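Local coordinates for protein putative peptidase (Chlamydophila abortus, PDB 3CE2) that is a putative zinc metallopeptidase of the M3B family, probably an oligopeptidase that degrades small bioactive peptides, at residues Leu158-Gly163 and Asn260-Asn264; Lys454-Leu458 and Glu605-Ile610. All coordinates share one frame; numbering follows the deposited sequence.

In the fold
Contact 1 joins the loop after helix 149-156 to the loop after helix 240-260; contact 2 sets the beginning of helix 451-487 against the end of helix 590-607. Both segments of contact 1 precede both of contact 2 in the sequence. They share no helix or strand and lie on opposite sides of the chain's centre, with their own centres 51 Å apart and nearest atoms about 40 Å apart. Both lie away from the zinc sites, their centres 27 and 28 Å from the centre of the chain, and join outlying parts of the helical scaffold, in one case through loops and in the other through the flank and end of helices.

Contact 1. Residues Leu158-Gly163 and Asn260-Asn264; sequences LSIHTG and NKRYN
His161 and Tyr263 form the aromatic part of this loop-to-loop contact, a face-to-face stack with ring centroids 3.8 Å apart and planes only 17° from parallel. Tyr263 CE1 lies over the middle of the imidazole, although the two side chains themselves cross at about a right angle.

Hydrogen bonding fixes the same histidine at its edge. ND1 of His161 donates to Lys261 O at 2.9 Å; the carbonyl oxygen lies in the ring plane, but the N-H points to it at a bent 138°. With CG beside the backbone N (chi1 -60°), the imidazole reaches the tyrosine face and this carbonyl together.

Arg262 adds a looser polar grip. Its chain bends at chi3, laying one guanidinium face over Ile160 O, while Arg262 NH2 donates a weak 3.4 Å bond to Thr162 O. Within the turn, Leu158 O accepts from Thr162 OG1 at 2.7 Å and from His161 N on the opposite face of its plane.

Tyr272, just past helix 266-271, meets His161 edge-to-face. The two loops, one following helix 149-156 and the other helix 240-260, meet at the surface, where Leu158 and Thr162 rest on helix 124-129 and Lys261 touches Leu171 of helix 165-174.

Contact 2. Residues Lys454-Leu458 and Glu605-Ile610; sequences KITIL and ELSSLI
Leu458 N donates to Lys454 O at 2.8 Å, the backbone bond that sets these two residues one helical turn apart and brings both to bear on Leu609. No hydrogen bond crosses between the segments; what holds them is hydrocarbon. Leu609 reaches across with CD1, which comes to 3.5 Å from Lys454 CB and 3.8 Å from Leu458 CD1. Leu609 CD1 also meets Ile455 CG1 at 3.9 Å, the two side chains lying alongside and pointing opposite ways. The lysine chain instead crosses Leu609 at about a right angle, its methylene groups doing the touching.

Contacts follow a reversed order along the two segments: Ile610 meets Ile455, Glu605 meets Leu458, and Leu606 and Leu609 touch both Ile455 and Leu458. The start of helix 451-487 thus meets the end of helix 590-607 in the largely helical body of this M3-family peptidase. Ser608 is the first residue to leave helical geometry, yet Leu609 N still bonds to Leu606 O at 2.9 Å, a turn past the helix end, consistent with Leu609 still pointing toward 454-458.

Leu606, its CG anti to the backbone N (chi1 174°), places CD1 4.1 Å from Leu458 CB and 4.2 Å from Ile455 CG2. Farther out, Ile455 CD1 meets Ile610 CD1 at 4.3 Å. Helix 431-447 closes in through Leu445 on Leu458 and Glu605, while Tyr298 and Ile301 of helix 292-306 pack on Leu606.

Contact 1. Residues Leu158-Gly163 and Asn260-Asn264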
loop_
_atom_site.group_PDB
_atom_site.type_symbol
_atom_site.label_atom_id
_atom_site.label_comp_id
_atom_site.label_asym_id
_atom_site.label_seq_id
_atom_site.Cartn_x
_atom_site.Cartn_y
_atom_site.Cartn_z
ATOM N N LEU A 158 15.915 -18.358 -1.028
ATOM C CA LEU A 158 16.018 -18.186 0.420
ATOM C C LEU A 158 16.997 -19.169 1.058
ATOM O O LEU A 158 17.362 -19.037 2.222
ATOM C CB LEU A 158 14.630 -18.284 1.081
ATOM C CG LEU A 158 13.733 -17.065 0.781
ATOM C CD1 LEU A 158 12.306 -17.184 1.332
ATOM C CD2 LEU A 158 14.413 -15.792 1.240
ATOM N N SER A 159 17.417 -20.153 0.279
ATOM C CA SER A 159 18.337 -21.183 0.744
ATOM C C SER A 159 19.641 -20.581 1.278
ATOM O O SER A 159 20.123 -20.982 2.329
ATOM C CB SER A 159 18.655 -22.131 -0.415
ATOM O OG SER A 159 19.299 -21.408 -1.468
ATOM N N ILE A 160 20.216 -19.626 0.559
ATOM C CA ILE A 160 21.491 -19.064 0.982
ATOM C C ILE A 160 21.415 -18.163 2.236
ATOM O O ILE A 160 22.436 -17.663 2.715
ATOM C CB ILE A 160 22.164 -18.308 -0.179
ATOM C CG1 ILE A 160 21.309 -17.118 -0.629
ATOM C CG2 ILE A 160 22.381 -19.247 -1.356
ATOM C CD1 ILE A 160 22.059 -16.152 -1.577
ATOM N N HIS A 161 20.208 -17.935 2.749
ATOM C CA HIS A 161 20.017 -17.149 3.968
ATOM C C HIS A 161 19.126 -17.942 4.919
ATOM O O HIS A 161 18.314 -17.368 5.627
ATOM C CB HIS A 161 19.344 -15.793 3.672
ATOM C CG HIS A 161 20.114 -14.904 2.743
ATOM N ND1 HIS A 161 21.227 -14.194 3.137
ATOM C CD2 HIS A 161 19.901 -14.568 1.448
ATOM C CE1 HIS A 161 21.689 -13.484 2.120
ATOM N NE2 HIS A 161 20.901 -13.694 1.080
ATOM N N THR A 162 19.246 -19.265 4.892
ATOM C CA THR A 162 18.486 -20.151 5.766
ATOM C C THR A 162 19.431 -21.216 6.327
ATOM O O THR A 162 20.016 -22.004 5.566
ATOM C CB THR A 162 17.340 -20.843 5.011
ATOM O OG1 THR A 162 16.395 -19.867 4.574
ATOM C CG2 THR A 162 16.609 -21.839 5.883
ATOM N N GLY A 163 19.581 -21.230 7.653
ATOM C CA GLY A 163 20.524 -22.127 8.322
ATOM C C GLY A 163 19.922 -23.469 8.711
ATOM O O GLY A 163 18.856 -23.858 8.223
ATOM N N ASN A 260 22.149 -12.697 11.473
ATOM C CA ASN A 260 22.095 -14.142 11.626
ATOM C C ASN A 260 21.498 -14.892 10.424
ATOM O O ASN A 260 21.519 -16.117 10.364
ATOM C CB ASN A 260 21.374 -14.524 12.924
ATOM C CG ASN A 260 22.115 -14.050 14.169
ATOM O OD1 ASN A 260 23.317 -13.757 14.136
ATOM N ND2 ASN A 260 21.390 -13.955 15.277
ATOM N N LYS A 261 20.953 -14.176 9.461
ATOM C CA LYS A 261 20.496 -14.866 8.274
ATOM C C LYS A 261 21.446 -14.631 7.094
ATOM O O LYS A 261 21.126 -14.933 5.950
ATOM C CB LYS A 261 19.056 -14.502 7.949
ATOM C CG LYS A 261 18.072 -15.110 8.906
ATOM C CD LYS A 261 16.655 -15.063 8.346
ATOM C CE LYS A 261 15.698 -14.660 9.452
ATOM N NZ LYS A 261 14.419 -14.075 8.970
ATOM N N ARG A 262 22.620 -14.095 7.403
ATOM C CA ARG A 262 23.713 -13.972 6.447
ATOM C C ARG A 262 23.522 -12.809 5.494
ATOM O O ARG A 262 24.046 -12.822 4.381
ATOM C CB ARG A 262 23.974 -15.293 5.690
ATOM C CG ARG A 262 24.552 -16.426 6.577
ATOM C CD ARG A 262 25.329 -17.521 5.789
ATOM N NE ARG A 262 24.480 -18.564 5.190
ATOM C CZ ARG A 262 23.310 -18.999 5.677
ATOM N NH1 ARG A 262 22.804 -18.503 6.815
ATOM N NH2 ARG A 262 22.639 -19.949 5.022
ATOM N N TYR A 263 22.795 -11.789 5.938
ATOM C CA TYR A 263 22.715 -10.551 5.166
ATOM C C TYR A 263 23.757 -9.573 5.670
ATOM O O TYR A 263 24.124 -9.625 6.832
ATOM C CB TYR A 263 21.331 -9.905 5.266
ATOM C CG TYR A 263 20.184 -10.725 4.706
ATOM C CD1 TYR A 263 19.984 -10.858 3.322
ATOM C CD2 TYR A 263 19.275 -11.329 5.549
ATOM C CE1 TYR A 263 18.918 -11.603 2.821
ATOM C CE2 TYR A 263 18.201 -12.060 5.050
ATOM C CZ TYR A 263 18.034 -12.198 3.698
ATOM O OH TYR A 263 16.963 -12.931 3.245
ATOM N N ASN A 264 24.196 -8.673 4.798
ATOM C CA ASN A 264 25.223 -7.689 5.108
ATOM C C ASN A 264 24.715 -6.383 5.694
ATOM O O ASN A 264 25.503 -5.467 5.945
ATOM C CB ASN A 264 26.014 -7.356 3.840
ATOM C CG ASN A 264 26.923 -8.487 3.413
ATOM O OD1 ASN A 264 27.645 -9.067 4.232
ATOM N ND2 ASN A 264 26.894 -8.811 2.126
#

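Contact 2. Residues Lys454-Leu458 and Glu605-Ile610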
loop_
_atom_site.group_PDB
_atom_site.type_symbol
_atom_site.label_atom_id
_atom_site.label_comp_id
_atom_site.label_asym_id
_atom_site.label_seq_id
_atom_site.Cartn_x
_atom_site.Cartn_y
_atom_site.Cartn_z
ATOM N N LYS A 454 -9.730 24.881 -10.158
ATOM C CA LYS A 454 -8.377 24.580 -10.579
ATOM C C LYS A 454 -7.374 24.617 -9.429
ATOM O O LYS A 454 -6.493 23.764 -9.329
ATOM C CB LYS A 454 -7.940 25.541 -11.674
ATOM C CG LYS A 454 -8.689 25.366 -12.983
ATOM C CD LYS A 454 -7.938 26.056 -14.117
ATOM C CE LYS A 454 -8.677 25.931 -15.441
ATOM N NZ LYS A 454 -7.712 25.804 -16.572
ATOM N N ILE A 455 -7.489 25.608 -8.562
ATOM C CA ILE A 455 -6.563 25.699 -7.453
ATOM C C ILE A 455 -6.855 24.568 -6.489
ATOM O O ILE A 455 -5.942 23.873 -6.047
ATOM C CB ILE A 455 -6.631 27.063 -6.762
ATOM C CG1 ILE A 455 -6.145 28.136 -7.737
ATOM C CG2 ILE A 455 -5.764 27.080 -5.507
ATOM C CD1 ILE A 455 -6.331 29.565 -7.245
ATOM N N THR A 456 -8.135 24.354 -6.199
ATOM C CA THR A 456 -8.533 23.257 -5.344
ATOM C C THR A 456 -7.931 21.949 -5.847
ATOM O O THR A 456 -7.244 21.262 -5.106
ATOM C CB THR A 456 -10.060 23.187 -5.203
ATOM O OG1 THR A 456 -10.476 24.213 -4.301
ATOM C CG2 THR A 456 -10.514 21.864 -4.613
ATOM N N ILE A 457 -8.152 21.629 -7.115
ATOM C CA ILE A 457 -7.637 20.394 -7.700
ATOM C C ILE A 457 -6.116 20.329 -7.689
ATOM O O ILE A 457 -5.526 19.321 -7.305
ATOM C CB ILE A 457 -8.090 20.242 -9.134
ATOM C CG1 ILE A 457 -9.598 20.087 -9.176
ATOM C CG2 ILE A 457 -7.413 19.051 -9.782
ATOM C CD1 ILE A 457 -10.166 20.379 -10.535
ATOM N N LEU A 458 -5.469 21.401 -8.115
ATOM C CA LEU A 458 -4.016 21.389 -8.164
ATOM C C LEU A 458 -3.454 21.204 -6.775
ATOM O O LEU A 458 -2.411 20.582 -6.585
ATOM C CB LEU A 458 -3.501 22.690 -8.760
ATOM C CG LEU A 458 -3.526 22.715 -10.281
ATOM C CD1 LEU A 458 -3.743 24.120 -10.778
ATOM C CD2 LEU A 458 -2.230 22.115 -10.834
ATOM N N GLU A 605 1.605 25.325 -13.612
ATOM C CA GLU A 605 0.190 25.688 -13.812
ATOM C C GLU A 605 -0.320 26.462 -12.608
ATOM O O GLU A 605 -0.934 27.503 -12.754
ATOM C CB GLU A 605 -0.707 24.471 -14.018
ATOM C CG GLU A 605 -0.454 23.691 -15.282
ATOM C CD GLU A 605 -1.515 22.623 -15.516
ATOM O OE1 GLU A 605 -2.656 22.813 -15.034
ATOM O OE2 GLU A 605 -1.215 21.604 -16.187
ATOM N N LEU A 606 -0.044 25.946 -11.411
ATOM C CA LEU A 606 -0.581 26.526 -10.183
ATOM C C LEU A 606 -0.019 27.917 -9.983
ATOM O O LEU A 606 -0.742 28.863 -9.639
ATOM C CB LEU A 606 -0.223 25.661 -8.974
ATOM C CG LEU A 606 -0.630 26.272 -7.626
ATOM C CD1 LEU A 606 -2.135 26.337 -7.503
ATOM C CD2 LEU A 606 -0.051 25.510 -6.451
ATOM N N SER A 607 1.288 28.014 -10.210
ATOM C CA SER A 607 2.042 29.237 -10.019
ATOM C C SER A 607 1.486 30.384 -10.853
ATOM O O SER A 607 1.443 31.517 -10.409
ATOM C CB SER A 607 3.504 29.007 -10.366
ATOM O OG SER A 607 4.296 30.010 -9.784
ATOM N N SER A 608 1.039 30.101 -12.058
ATOM C CA SER A 608 0.487 31.172 -12.848
ATOM C C SER A 608 -1.049 31.263 -12.747
ATOM O O SER A 608 -1.695 31.923 -13.550
ATOM C CB SER A 608 0.984 31.085 -14.295
ATOM O OG SER A 608 0.617 29.853 -14.873
ATOM N N LEU A 609 -1.644 30.619 -11.755
ATOM C CA LEU A 609 -3.055 30.867 -11.495
ATOM C C LEU A 609 -3.158 31.973 -10.458
ATOM O O LEU A 609 -4.145 32.707 -10.398
ATOM C CB LEU A 609 -3.773 29.611 -11.014
ATOM C CG LEU A 609 -4.220 28.614 -12.079
ATOM C CD1 LEU A 609 -5.179 27.615 -11.462
ATOM C CD2 LEU A 609 -4.871 29.317 -13.241
ATOM N N ILE A 610 -2.127 32.101 -9.639
ATOM C CA ILE A 610 -2.051 33.234 -8.738
ATOM C C ILE A 610 -1.745 34.545 -9.505
ATOM O O ILE A 610 -0.583 34.953 -9.677
ATOM C CB ILE A 610 -0.999 32.990 -7.654
ATOM C CG1 ILE A 610 -0.958 31.488 -7.271
ATOM C CG2 ILE A 610 -1.196 33.992 -6.480
ATOM C CD1 ILE A 610 -2.291 30.864 -6.804
#